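Long-range contacts in putative phosphohistidine phosphatase SixA (Agrobacterium tumefaciens, PDB 2RFL), which probably removes phosphate from phosphohistidine or a related phosphorylated substrate: residues 12-17 with 109-114; 55-60 with 82-87; 90-95 with 116-121; 96-101 with 124-129. All blocks are in the same frame, centred on the assembly; numbering follows the deposited sequence.

Contact 1: 12-17 with 109-114; sequences YLLRHA and SVMLVG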
loop_
_atom_site.group_PDB
_atom_site.type_symbol
_atom_site.label_atom_id
_atom_site.label_comp_id
_atom_site.label_asym_id
_atom_site.label_seq_id
_atom_site.Cartn_x
_atom_site.Cartn_y
_atom_site.Cartn_z
ATOM N N TYR A 12 5.850 0.751 3.441
ATOM C CA TYR A 12 5.236 -0.082 2.418
ATOM C C TYR A 12 4.016 0.628 1.881
ATOM O O TYR A 12 3.193 1.158 2.669
ATOM C CB TYR A 12 4.825 -1.427 2.984
ATOM C CG TYR A 12 5.934 -2.225 3.666
ATOM C CD1 TYR A 12 6.008 -2.294 5.062
ATOM C CD2 TYR A 12 6.881 -2.965 2.899
ATOM C CE1 TYR A 12 7.013 -3.047 5.684
ATOM C CE2 TYR A 12 7.880 -3.731 3.513
ATOM C CZ TYR A 12 7.943 -3.761 4.903
ATOM O OH TYR A 12 8.924 -4.508 5.524
ATOM N N LEU A 13 3.927 0.654 0.549
ATOM C CA LEU A 13 2.812 1.231 -0.200
ATOM C C LEU A 13 2.126 0.234 -1.115
ATOM O O LEU A 13 2.676 -0.136 -2.185
ATOM C CB LEU A 13 3.309 2.381 -1.091
ATOM C CG LEU A 13 4.022 3.614 -0.563
ATOM C CD1 LEU A 13 4.370 4.453 -1.762
ATOM C CD2 LEU A 13 3.122 4.362 0.343
ATOM N N LEU A 14 0.905 -0.128 -0.719
ATOM C CA LEU A 14 0.108 -1.196 -1.307
ATOM C C LEU A 14 -1.183 -0.672 -1.950
ATOM O O LEU A 14 -2.084 -0.132 -1.288
ATOM C CB LEU A 14 -0.224 -2.297 -0.242
ATOM C CG LEU A 14 -1.127 -3.498 -0.652
ATOM C CD1 LEU A 14 -0.556 -4.345 -1.815
ATOM C CD2 LEU A 14 -1.524 -4.425 0.517
ATOM N N ARG A 15 -1.293 -0.857 -3.253
ATOM C CA ARG A 15 -2.547 -0.562 -3.891
ATOM C C ARG A 15 -3.433 -1.784 -3.716
ATOM O O ARG A 15 -2.943 -2.907 -3.725
ATOM C CB ARG A 15 -2.371 -0.178 -5.346
ATOM C CG ARG A 15 -3.694 0.283 -5.972
ATOM C CD ARG A 15 -3.546 1.004 -7.283
ATOM N NE ARG A 15 -4.849 1.129 -7.890
ATOM C CZ ARG A 15 -5.062 1.081 -9.202
ATOM N NH1 ARG A 15 -4.036 0.975 -10.044
ATOM N NH2 ARG A 15 -6.299 1.155 -9.680
ATOM N N HIS A 16 -4.729 -1.544 -3.511
ATOM C CA HIS A 16 -5.701 -2.592 -3.322
ATOM C C HIS A 16 -5.693 -3.458 -4.590
ATOM O O HIS A 16 -5.292 -2.996 -5.670
ATOM C CB HIS A 16 -7.103 -2.012 -3.040
ATOM C CG HIS A 16 -7.699 -1.287 -4.209
ATOM N ND1 HIS A 16 -8.282 -1.943 -5.278
ATOM C CD2 HIS A 16 -7.748 0.032 -4.508
ATOM C CE1 HIS A 16 -8.673 -1.056 -6.175
ATOM N NE2 HIS A 16 -8.373 0.148 -5.727
ATOM N N ALA A 17 -6.097 -4.715 -4.430
ATOM C CA ALA A 17 -6.166 -5.665 -5.522
ATOM C C ALA A 17 -7.293 -5.283 -6.485
ATOM O O ALA A 17 -8.071 -4.347 -6.187
ATOM C CB ALA A 17 -6.355 -7.081 -4.963
ATOM N N SER A 109 8.174 0.170 11.121
ATOM C CA SER A 109 7.689 -0.021 9.749
ATOM C C SER A 109 6.178 0.056 9.590
ATOM O O SER A 109 5.411 -0.501 10.362
ATOM C CB SER A 109 8.259 -1.288 9.065
ATOM O OG SER A 109 8.175 -2.441 9.863
ATOM N N VAL A 110 5.762 0.747 8.544
ATOM C CA VAL A 110 4.355 1.011 8.353
ATOM C C VAL A 110 3.922 0.843 6.900
ATOM O O VAL A 110 4.626 1.214 5.963
ATOM C CB VAL A 110 3.936 2.391 8.965
ATOM C CG1 VAL A 110 4.923 3.435 8.573
ATOM C CG2 VAL A 110 2.540 2.815 8.509
HETATM N N MSE A 111 2.742 0.265 6.756
HETATM C CA MSE A 111 2.181 -0.044 5.478
HETATM C C MSE A 111 0.844 0.645 5.316
HETATM O O MSE A 111 -0.046 0.530 6.170
HETATM C CB MSE A 111 1.982 -1.536 5.317
HETATM C CG MSE A 111 1.201 -1.858 4.087
HETATM SE SE MSE A 111 1.407 -3.656 3.529
HETATM C CE MSE A 111 -0.232 -4.504 4.288
ATOM N N LEU A 112 0.703 1.337 4.199
ATOM C CA LEU A 112 -0.555 1.945 3.867
ATOM C C LEU A 112 -1.286 1.112 2.827
ATOM O O LEU A 112 -0.677 0.660 1.879
ATOM C CB LEU A 112 -0.350 3.397 3.393
ATOM C CG LEU A 112 0.322 4.399 4.340
ATOM C CD1 LEU A 112 -0.043 5.717 3.764
ATOM C CD2 LEU A 112 -0.079 4.392 5.869
ATOM N N VAL A 113 -2.595 0.926 3.004
ATOM C CA VAL A 113 -3.455 0.230 2.017
ATOM C C VAL A 113 -4.615 1.153 1.552
ATOM O O VAL A 113 -5.633 1.310 2.214
ATOM C CB VAL A 113 -3.999 -1.140 2.572
ATOM C CG1 VAL A 113 -4.857 -1.930 1.524
ATOM C CG2 VAL A 113 -2.866 -1.993 3.098
ATOM N N GLY A 114 -4.442 1.758 0.386
ATOM C CA GLY A 114 -5.451 2.673 -0.180
ATOM C C GLY A 114 -5.435 2.655 -1.691
ATOM O O GLY A 114 -5.093 1.635 -2.294
#
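Leu-14 lies against two side chains of the adjacent strand, its CD2 3.8 Å from Val-113 CG2 and 4.0 Å from Met-111 CE. Leu-14 and Val-113 run side by side in one direction. Met-111, a selenomethionine, meets the leucine obliquely, because a bend at its last torsion (chi3 98°) swings CE over to it. Nearer the backbone, Tyr-12 CB and Met-111 CB touch at 3.7 Å, the two side chains crossing at about a right angle, and the phenol CE1 lies obliquely 4.0 Å from Ser-109 CB.

Between the chains runs a parallel ladder. Tyr-12 N donates to Val-110 O at 2.8 Å, Tyr-12 O receives Leu-112 N, and Leu-14 N reaches Leu-112 O at 3.1 Å. The strands then diverge, and the last two rungs, Gly-114 N to Leu-14 O and His-16 N to Gly-114 O, are weak. At this splayed polar edge His-16 ND1 donates to Ala-17 O at 2.6 Å, which helps to set the turn of the ring. Arg-15 and His-16 match the start of the superfamily's Arg-His-Gly signature, whose histidine accepts the phosphoryl group in relatives, a role His-16 probably shares.

The pair forms the middle of the sheet, with strand 57-60 beyond 109-114 and strand 145-149 beyond 10-15. Helix 64-77 covers the Leu-14 and Val-113 face through Trp-73 and Thr-70, while Tyr-97 packs on Leu-112 across the sheet.

Contact 2: 55-60 with 82-87; sequences PDLILS and DIVYID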
loop_
_atom_site.group_PDB
_atom_site.type_symbol
_atom_site.label_atom_id
_atom_site.label_comp_id
_atom_site.label_asym_id
_atom_site.label_seq_id
_atom_site.Cartn_x
_atom_site.Cartn_y
_atom_site.Cartn_z
ATOM N N PRO A 55 5.104 -5.545 8.247
ATOM C CA PRO A 55 4.954 -4.247 8.880
ATOM C C PRO A 55 4.405 -4.363 10.279
ATOM O O PRO A 55 3.617 -5.249 10.561
ATOM C CB PRO A 55 3.959 -3.519 7.956
ATOM C CG PRO A 55 3.362 -4.623 7.055
ATOM C CD PRO A 55 3.875 -5.923 7.536
ATOM N N ASP A 56 4.854 -3.471 11.153
ATOM C CA ASP A 56 4.346 -3.368 12.534
ATOM C C ASP A 56 2.901 -2.887 12.559
ATOM O O ASP A 56 2.083 -3.435 13.257
ATOM C CB ASP A 56 5.220 -2.404 13.322
ATOM C CG ASP A 56 6.684 -2.720 13.184
ATOM O OD1 ASP A 56 7.042 -3.887 12.897
ATOM O OD2 ASP A 56 7.490 -1.810 13.374
ATOM N N LEU A 57 2.625 -1.851 11.766
ATOM C CA LEU A 57 1.294 -1.245 11.628
ATOM C C LEU A 57 0.782 -1.173 10.157
ATOM O O LEU A 57 1.507 -0.740 9.259
ATOM C CB LEU A 57 1.306 0.149 12.273
ATOM C CG LEU A 57 0.084 1.037 11.998
ATOM C CD1 LEU A 57 -1.188 0.655 12.752
ATOM C CD2 LEU A 57 0.478 2.477 12.249
ATOM N N ILE A 58 -0.456 -1.609 9.948
ATOM C CA ILE A 58 -1.163 -1.473 8.670
ATOM C C ILE A 58 -2.295 -0.457 8.752
ATOM O O ILE A 58 -3.238 -0.672 9.518
ATOM C CB ILE A 58 -1.818 -2.807 8.192
ATOM C CG1 ILE A 58 -0.766 -3.889 7.966
ATOM C CG2 ILE A 58 -2.625 -2.591 6.902
ATOM C CD1 ILE A 58 -1.320 -5.287 7.997
ATOM N N LEU A 59 -2.214 0.621 7.944
ATOM C CA LEU A 59 -3.301 1.616 7.797
ATOM C C LEU A 59 -4.025 1.438 6.467
ATOM O O LEU A 59 -3.430 1.486 5.401
ATOM C CB LEU A 59 -2.772 3.038 7.903
ATOM C CG LEU A 59 -1.983 3.448 9.143
ATOM C CD1 LEU A 59 -1.445 4.884 9.118
ATOM C CD2 LEU A 59 -2.857 3.145 10.358
ATOM N N SER A 60 -5.320 1.193 6.527
ATOM C CA SER A 60 -6.084 0.827 5.324
ATOM C C SER A 60 -7.354 1.635 5.221
ATOM O O SER A 60 -7.934 1.976 6.234
ATOM C CB SER A 60 -6.474 -0.653 5.365
ATOM O OG SER A 60 -7.337 -1.046 4.283
ATOM N N ASP A 82 -0.615 -5.046 13.670
ATOM C CA ASP A 82 -1.535 -3.983 13.982
ATOM C C ASP A 82 -2.221 -3.429 12.790
ATOM O O ASP A 82 -1.588 -2.993 11.899
ATOM C CB ASP A 82 -0.784 -2.832 14.581
ATOM C CG ASP A 82 -0.649 -2.933 16.031
ATOM O OD1 ASP A 82 -1.591 -2.633 16.704
ATOM O OD2 ASP A 82 0.389 -3.278 16.541
ATOM N N ILE A 83 -3.534 -3.392 12.800
ATOM C CA ILE A 83 -4.247 -2.815 11.665
ATOM C C ILE A 83 -5.350 -1.831 12.069
ATOM O O ILE A 83 -6.162 -2.085 12.967
ATOM C CB ILE A 83 -4.720 -3.863 10.602
ATOM C CG1 ILE A 83 -6.209 -4.187 10.712
ATOM C CG2 ILE A 83 -3.881 -5.128 10.617
ATOM C CD1 ILE A 83 -6.548 -5.314 11.670
ATOM N N VAL A 84 -5.350 -0.689 11.404
ATOM C CA VAL A 84 -6.353 0.335 11.659
ATOM C C VAL A 84 -7.044 0.805 10.383
ATOM O O VAL A 84 -6.414 1.020 9.329
ATOM C CB VAL A 84 -5.750 1.529 12.348
ATOM C CG1 VAL A 84 -5.412 1.178 13.787
ATOM C CG2 VAL A 84 -4.541 1.923 11.551
ATOM N N TYR A 85 -8.347 0.988 10.528
ATOM C CA TYR A 85 -9.199 1.387 9.443
ATOM C C TYR A 85 -9.681 2.839 9.517
ATOM O O TYR A 85 -10.174 3.296 10.528
ATOM C CB TYR A 85 -10.347 0.418 9.359
ATOM C CG TYR A 85 -9.888 -0.955 8.962
ATOM C CD1 TYR A 85 -9.570 -1.233 7.642
ATOM C CD2 TYR A 85 -9.738 -1.967 9.916
ATOM C CE1 TYR A 85 -9.149 -2.502 7.261
ATOM C CE2 TYR A 85 -9.322 -3.240 9.545
ATOM C CZ TYR A 85 -9.029 -3.492 8.218
ATOM O OH TYR A 85 -8.623 -4.728 7.823
ATOM N N ILE A 86 -9.528 3.529 8.401
ATOM C CA ILE A 86 -9.586 4.949 8.331
ATOM C C ILE A 86 -10.403 5.262 7.107
ATOM O O ILE A 86 -9.890 5.163 5.983
ATOM C CB ILE A 86 -8.149 5.495 8.162
ATOM C CG1 ILE A 86 -7.272 5.054 9.360
ATOM C CG2 ILE A 86 -8.147 7.029 7.885
ATOM C CD1 ILE A 86 -5.942 5.658 9.423
ATOM N N ASP A 87 -11.673 5.617 7.328
ATOM C CA ASP A 87 -12.628 5.926 6.253
ATOM C C ASP A 87 -12.082 7.007 5.306
ATOM O O ASP A 87 -12.263 6.926 4.089
ATOM C CB ASP A 87 -13.992 6.389 6.821
ATOM C CG ASP A 87 -14.933 5.223 7.251
ATOM O OD1 ASP A 87 -15.267 4.303 6.474
ATOM O OD2 ASP A 87 -15.410 5.276 8.397
#
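Ile-58 and Ile-83 stand side by side on one face of a parallel strand pair, pointing the same way, with Ile-58 CD1 3.7 Å from Ile-83 CG2. The methyl branch of Ile-83 makes this touch, since the longer branch leads away from the neighbouring strand. Further along the same face, Tyr-85 turns its ring back so that CE1 comes 3.8 Å from Ser-60 CB, an oblique approach.

The other face is built differently. Leu-57 has CG anti to its backbone N (chi1 169°), and CD1 reaches diagonally to Val-84 CG2 at 3.8 Å, the two side chains crossing at about a right angle. Leu-59, by contrast, lies alongside Val-84, although the methyl positions modelled there are too close to be trusted in detail.

Five backbone hydrogen bonds hold these groups in register. Ile-58 uses both its N and its O toward strand 82-85: its N donates to Asp-82 O at 2.6 Å, an almost straight bond of 171°, and its O receives Val-84 N at 2.8 Å. Ser-60 repeats the pattern with Val-84 O and Ile-86 N. At the opening end, Asp-82 N donates to Asp-56 O at 3.2 Å.

The strands belong to a beta-alpha-beta crossover whose connecting helix, 64-77, packs on the isoleucine face, with Thr-70 touching Ile-58, Ser-60 and Tyr-85. Arg-67 of that helix makes a cation-pi contact with Tyr-85. Strand 82-85 forms one edge of the sheet, and strand 109-114 flanks 57-60 on its other side.

Contact 3: 90-95 with 116-121; sequences YNARSE and NPTMEA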
loop_
_atom_site.group_PDB
_atom_site.type_symbol
_atom_site.label_atom_id
_atom_site.label_comp_id
_atom_site.label_asym_id
_atom_site.label_seq_id
_atom_site.Cartn_x
_atom_site.Cartn_y
_atom_site.Cartn_z
ATOM N N TYR A 90 -10.420 6.561 1.911
ATOM C CA TYR A 90 -11.252 6.421 0.722
ATOM C C TYR A 90 -11.771 7.774 0.250
ATOM O O TYR A 90 -12.320 8.548 1.036
ATOM C CB TYR A 90 -12.422 5.475 0.997
ATOM C CG TYR A 90 -13.411 5.376 -0.143
ATOM C CD1 TYR A 90 -13.126 4.620 -1.271
ATOM C CD2 TYR A 90 -14.630 6.040 -0.090
ATOM C CE1 TYR A 90 -14.027 4.527 -2.316
ATOM C CE2 TYR A 90 -15.536 5.953 -1.129
ATOM C CZ TYR A 90 -15.230 5.195 -2.239
ATOM O OH TYR A 90 -16.130 5.106 -3.276
ATOM N N ASN A 91 -11.596 8.054 -1.037
ATOM C CA ASN A 91 -11.877 9.378 -1.579
ATOM C C ASN A 91 -11.245 10.487 -0.745
ATOM O O ASN A 91 -11.942 11.350 -0.211
ATOM C CB ASN A 91 -13.386 9.602 -1.693
ATOM C CG ASN A 91 -13.771 10.354 -2.952
ATOM O OD1 ASN A 91 -13.776 9.791 -4.047
ATOM N ND2 ASN A 91 -14.094 11.632 -2.802
ATOM N N ALA A 92 -9.920 10.459 -0.639
ATOM C CA ALA A 92 -9.205 11.349 0.268
ATOM C C ALA A 92 -9.257 12.793 -0.221
ATOM O O ALA A 92 -9.229 13.052 -1.423
ATOM C CB ALA A 92 -7.763 10.893 0.431
ATOM N N ARG A 93 -9.357 13.728 0.725
ATOM C CA ARG A 93 -9.180 15.139 0.439
ATOM C C ARG A 93 -7.781 15.540 0.057
ATOM O O ARG A 93 -7.566 16.566 -0.526
ATOM C CB ARG A 93 -9.861 16.103 1.428
ATOM C CG ARG A 93 -10.168 15.661 2.829
ATOM C CD ARG A 93 -11.400 16.388 3.475
ATOM N NE ARG A 93 -11.553 17.848 3.235
ATOM C CZ ARG A 93 -12.521 18.639 3.729
ATOM N NH1 ARG A 93 -13.462 18.145 4.520
ATOM N NH2 ARG A 93 -12.549 19.929 3.438
ATOM N N SER A 94 -6.833 14.675 0.354
ATOM C CA SER A 94 -5.437 15.019 0.212
ATOM C C SER A 94 -4.892 14.429 -1.066
ATOM O O SER A 94 -5.438 13.460 -1.586
ATOM C CB SER A 94 -4.654 14.534 1.432
ATOM O OG SER A 94 -5.261 13.371 1.968
ATOM N N GLU A 95 -3.833 15.030 -1.595
ATOM C CA GLU A 95 -3.218 14.466 -2.768
ATOM C C GLU A 95 -2.366 13.260 -2.389
ATOM O O GLU A 95 -2.073 12.407 -3.239
ATOM C CB GLU A 95 -2.407 15.510 -3.544
ATOM C CG GLU A 95 -1.486 16.345 -2.659
ATOM C CD GLU A 95 -0.853 17.497 -3.386
ATOM O OE1 GLU A 95 -0.316 17.223 -4.483
ATOM O OE2 GLU A 95 -0.887 18.650 -2.851
ATOM N N ASN A 116 -5.326 4.663 -5.793
ATOM C CA ASN A 116 -4.948 5.665 -6.791
ATOM C C ASN A 116 -6.010 6.781 -6.886
ATOM O O ASN A 116 -7.174 6.512 -6.661
ATOM C CB ASN A 116 -4.761 4.984 -8.162
ATOM C CG ASN A 116 -3.315 4.519 -8.413
ATOM O OD1 ASN A 116 -2.383 4.825 -7.657
ATOM N ND2 ASN A 116 -3.129 3.794 -9.500
ATOM N N PRO A 117 -5.627 8.027 -7.245
ATOM C CA PRO A 117 -4.313 8.598 -7.539
ATOM C C PRO A 117 -3.482 8.831 -6.289
ATOM O O PRO A 117 -2.268 9.008 -6.406
ATOM C CB PRO A 117 -4.634 9.982 -8.132
ATOM C CG PRO A 117 -6.027 10.173 -8.061
ATOM C CD PRO A 117 -6.693 9.039 -7.397
ATOM N N THR A 118 -4.128 8.869 -5.121
ATOM C CA THR A 118 -3.423 9.142 -3.876
ATOM C C THR A 118 -2.206 8.248 -3.611
ATOM O O THR A 118 -1.196 8.715 -3.132
ATOM C CB THR A 118 -4.378 9.062 -2.703
ATOM O OG1 THR A 118 -5.673 9.452 -3.157
ATOM C CG2 THR A 118 -3.916 9.963 -1.547
HETATM N N MSE A 119 -2.317 6.966 -3.907
HETATM C CA MSE A 119 -1.207 6.031 -3.683
HETATM C C MSE A 119 -0.002 6.367 -4.588
HETATM O O MSE A 119 1.113 6.557 -4.095
HETATM C CB MSE A 119 -1.675 4.561 -3.846
HETATM C CG MSE A 119 -0.736 3.493 -3.192
HETATM SE SE MSE A 119 -0.266 3.776 -1.264
HETATM C CE MSE A 119 -2.046 3.556 -0.452
ATOM N N GLU A 120 -0.254 6.441 -5.903
ATOM C CA GLU A 120 0.753 6.887 -6.890
ATOM C C GLU A 120 1.348 8.250 -6.517
ATOM O O GLU A 120 2.560 8.426 -6.594
ATOM C CB GLU A 120 0.184 6.903 -8.328
ATOM C CG GLU A 120 1.245 6.690 -9.426
ATOM C CD GLU A 120 0.668 6.463 -10.858
ATOM O OE1 GLU A 120 -0.397 5.819 -11.008
ATOM O OE2 GLU A 120 1.293 6.938 -11.846
ATOM N N ALA A 121 0.517 9.195 -6.080
ATOM C CA ALA A 121 1.030 10.515 -5.667
ATOM C C ALA A 121 1.976 10.485 -4.457
ATOM O O ALA A 121 2.981 11.178 -4.419
ATOM C CB ALA A 121 -0.097 11.472 -5.434
#
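Thr-118 turns its side chain toward the backbone of Ser-94 and Glu-95. Its CB stands 4.1 Å from Glu-95 O, and from there the two branches part. The methyl CG2, anti to the backbone N, points into the loop, where it lies 3.5 Å from Glu-95 O and 3.8 Å from Ser-94 O. The hydroxyl OG1, beside the backbone N, faces the methyl group of Ala-92 at the longer distance of 4.4 Å from its CB. Below the side chain, Thr-118 CA makes a C-H...O contact with the same Glu-95 O (3.6 Å, 158° at the hydrogen).

The arrangement lays the loop that follows strand 82-85 across the N-terminal part of helix 118-127, near the surface of the alpha-beta-alpha sandwich. No hydrogen bond joins the two segments: methyl groups and a C-H rest on carbonyl oxygens. One turn on, Ala-121 CB also meets Glu-95 O, so that one oxygen is met by two residues three apart on the helix.

Behind this surface, Asn-116 OD1 accepts Glu-120 N at 3.2 Å, while its ND2 binds Phe-140 O. The peptide bond between Asn-116 and Pro-117 is cis, and Pro-117 O receives Ala-121 N at 2.8 Å.

Contact 4: 96-101 with 124-129; sequences TYLSLI and EAMIGE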
loop_
_atom_site.group_PDB
_atom_site.type_symbol
_atom_site.label_atom_id
_atom_site.label_comp_id
_atom_site.label_asym_id
_atom_site.label_seq_id
_atom_site.Cartn_x
_atom_site.Cartn_y
_atom_site.Cartn_z
ATOM N N THR A 96 -1.976 13.185 -1.119
ATOM C CA THR A 96 -1.106 12.099 -0.647
ATOM C C THR A 96 -1.511 11.463 0.699
ATOM O O THR A 96 -2.482 11.858 1.348
ATOM C CB THR A 96 0.388 12.497 -0.663
ATOM O OG1 THR A 96 0.651 13.405 0.404
ATOM C CG2 THR A 96 0.755 13.146 -1.993
ATOM N N TYR A 97 -0.796 10.414 1.056
ATOM C CA TYR A 97 -0.971 9.825 2.368
ATOM C C TYR A 97 0.228 10.149 3.278
ATOM O O TYR A 97 0.399 9.530 4.314
ATOM C CB TYR A 97 -1.187 8.313 2.262
ATOM C CG TYR A 97 -2.442 7.841 1.556
ATOM C CD1 TYR A 97 -3.739 8.249 1.965
ATOM C CD2 TYR A 97 -2.334 6.955 0.495
ATOM C CE1 TYR A 97 -4.879 7.776 1.300
ATOM C CE2 TYR A 97 -3.427 6.455 -0.142
ATOM C CZ TYR A 97 -4.701 6.843 0.243
ATOM O OH TYR A 97 -5.764 6.294 -0.483
ATOM N N LEU A 98 1.073 11.084 2.865
ATOM C CA LEU A 98 2.323 11.392 3.595
ATOM C C LEU A 98 2.182 11.704 5.121
ATOM O O LEU A 98 3.055 11.454 5.904
ATOM C CB LEU A 98 3.077 12.519 2.885
ATOM C CG LEU A 98 4.143 11.982 1.935
ATOM C CD1 LEU A 98 4.419 12.954 0.814
ATOM C CD2 LEU A 98 5.437 11.654 2.664
ATOM N N SER A 99 1.081 12.316 5.494
ATOM C CA SER A 99 0.817 12.671 6.857
ATOM C C SER A 99 0.496 11.442 7.718
ATOM O O SER A 99 0.913 11.363 8.867
ATOM C CB SER A 99 -0.319 13.655 6.848
ATOM O OG SER A 99 0.110 14.815 6.172
ATOM N N LEU A 100 -0.211 10.472 7.164
ATOM C CA LEU A 100 -0.388 9.187 7.842
ATOM C C LEU A 100 0.933 8.462 8.185
ATOM O O LEU A 100 1.087 7.843 9.259
ATOM C CB LEU A 100 -1.227 8.298 6.973
ATOM C CG LEU A 100 -2.676 8.704 6.867
ATOM C CD1 LEU A 100 -3.396 7.524 6.351
ATOM C CD2 LEU A 100 -3.188 9.070 8.231
ATOM N N ILE A 101 1.869 8.564 7.253
ATOM C CA ILE A 101 3.190 8.025 7.399
ATOM C C ILE A 101 4.006 8.694 8.501
ATOM O O ILE A 101 4.348 8.029 9.473
ATOM C CB ILE A 101 3.917 7.966 6.067
ATOM C CG1 ILE A 101 3.252 6.934 5.159
ATOM C CG2 ILE A 101 5.364 7.527 6.272
ATOM C CD1 ILE A 101 3.724 6.987 3.735
ATOM N N GLU A 124 5.315 9.162 -5.619
ATOM C CA GLU A 124 5.907 10.245 -6.387
ATOM C C GLU A 124 6.539 11.261 -5.417
ATOM O O GLU A 124 7.704 11.617 -5.563
ATOM C CB GLU A 124 4.888 10.901 -7.370
ATOM C CG GLU A 124 5.527 11.865 -8.394
ATOM C CD GLU A 124 4.561 12.860 -9.101
ATOM O OE1 GLU A 124 3.349 12.952 -8.764
ATOM O OE2 GLU A 124 5.050 13.575 -10.013
ATOM N N ALA A 125 5.763 11.683 -4.414
ATOM C CA ALA A 125 6.200 12.639 -3.375
ATOM C C ALA A 125 7.513 12.269 -2.746
ATOM O O ALA A 125 8.286 13.144 -2.397
ATOM C CB ALA A 125 5.145 12.756 -2.293
HETATM N N MSE A 126 7.753 10.962 -2.627
HETATM C CA MSE A 126 8.897 10.383 -1.927
HETATM C C MSE A 126 10.122 10.099 -2.820
HETATM O O MSE A 126 11.230 10.267 -2.377
HETATM C CB MSE A 126 8.483 9.102 -1.193
HETATM C CG MSE A 126 7.320 9.196 -0.215
HETATM SE SE MSE A 126 6.669 7.388 0.409
HETATM C CE MSE A 126 5.299 8.058 1.578
ATOM N N ILE A 127 9.921 9.621 -4.047
ATOM C CA ILE A 127 11.028 9.229 -4.941
ATOM C C ILE A 127 11.126 10.084 -6.223
ATOM O O ILE A 127 12.118 10.005 -6.962
ATOM C CB ILE A 127 11.022 7.706 -5.318
ATOM C CG1 ILE A 127 9.855 7.379 -6.262
ATOM C CG2 ILE A 127 11.020 6.766 -4.065
ATOM C CD1 ILE A 127 10.051 6.075 -7.000
ATOM N N GLY A 128 10.135 10.935 -6.451
ATOM C CA GLY A 128 10.173 11.893 -7.550
ATOM C C GLY A 128 9.549 11.322 -8.796
ATOM O O GLY A 128 9.480 10.116 -8.955
ATOM N N GLU A 129 9.082 12.191 -9.687
ATOM C CA GLU A 129 8.513 11.745 -10.972
ATOM C C GLU A 129 9.477 10.936 -11.896
ATOM O O GLU A 129 9.072 9.929 -12.464
ATOM C CB GLU A 129 7.874 12.903 -11.715
ATOM C CG GLU A 129 8.773 14.088 -11.922
ATOM C CD GLU A 129 8.364 14.910 -13.129
ATOM O OE1 GLU A 129 7.680 15.936 -12.937
ATOM O OE2 GLU A 129 8.718 14.521 -14.268
#
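Leu-98 of the short helix 98-102 faces Ala-125 and Met-126 near the end of helix 118-127, two helices that cover the same face of the central sheet in the alpha-beta-alpha sandwich. The fit is one of a forked bump and a long finger. Leu-98 spreads its two methyl groups: CD1 is directed at the small Ala-125, though its modelled position there is doubtful, and CD2 lies 3.8 Å from Met-126 CE. Thr-96 CG2 borders the alanine from the loop, 4.4 Å from Ala-125 CB.

Met-126, a selenomethionine, is the finger. Its chain stays extended beyond CG (chi2 169°, chi3 179°), which carries CE across to the notch between Leu-98 and Ile-101, one turn apart. It slides past Leu-98 in the opposite direction, and its tip faces that of Ile-101. The modelled spacings at Ile-101 CD1 and at Leu-98 CD1 are too short to be reliable. Beneath, Ile-101 and Met-126 both rest on Val-11 of strand 10-15, closing the wedge on the sheet side.

The ring of Tyr-97, at the N-cap of the short helix, lies apart from this apolar seam, and its OH bonds to Met-89 O and His-115 N. Beside it, Leu-98 N makes a weak hydrogen bond to Thr-96 OG1, 3.4 Å long.

In the fold
From the N terminus, strand 10-15 pairs with strand 109-114, and contact 1 thereby closes a loop of some ninety residues at the middle of the sheet. Contact 2 opens and closes within that loop, adding the edge strand; strand 57-60 borders strand 109-114, so contacts 1 and 2 lie in one sheet, their centres about 9 Å apart. Contacts 3 and 4 begin after contact 2 has closed, so each is in series with it. Both start before strand 109-114 and end on helix 118-127, and therefore cross contact 1 and each other. Together they tie the 90-101 region to the helix that follows that strand, with Tyr-97 meeting Met-119 and Thr-118.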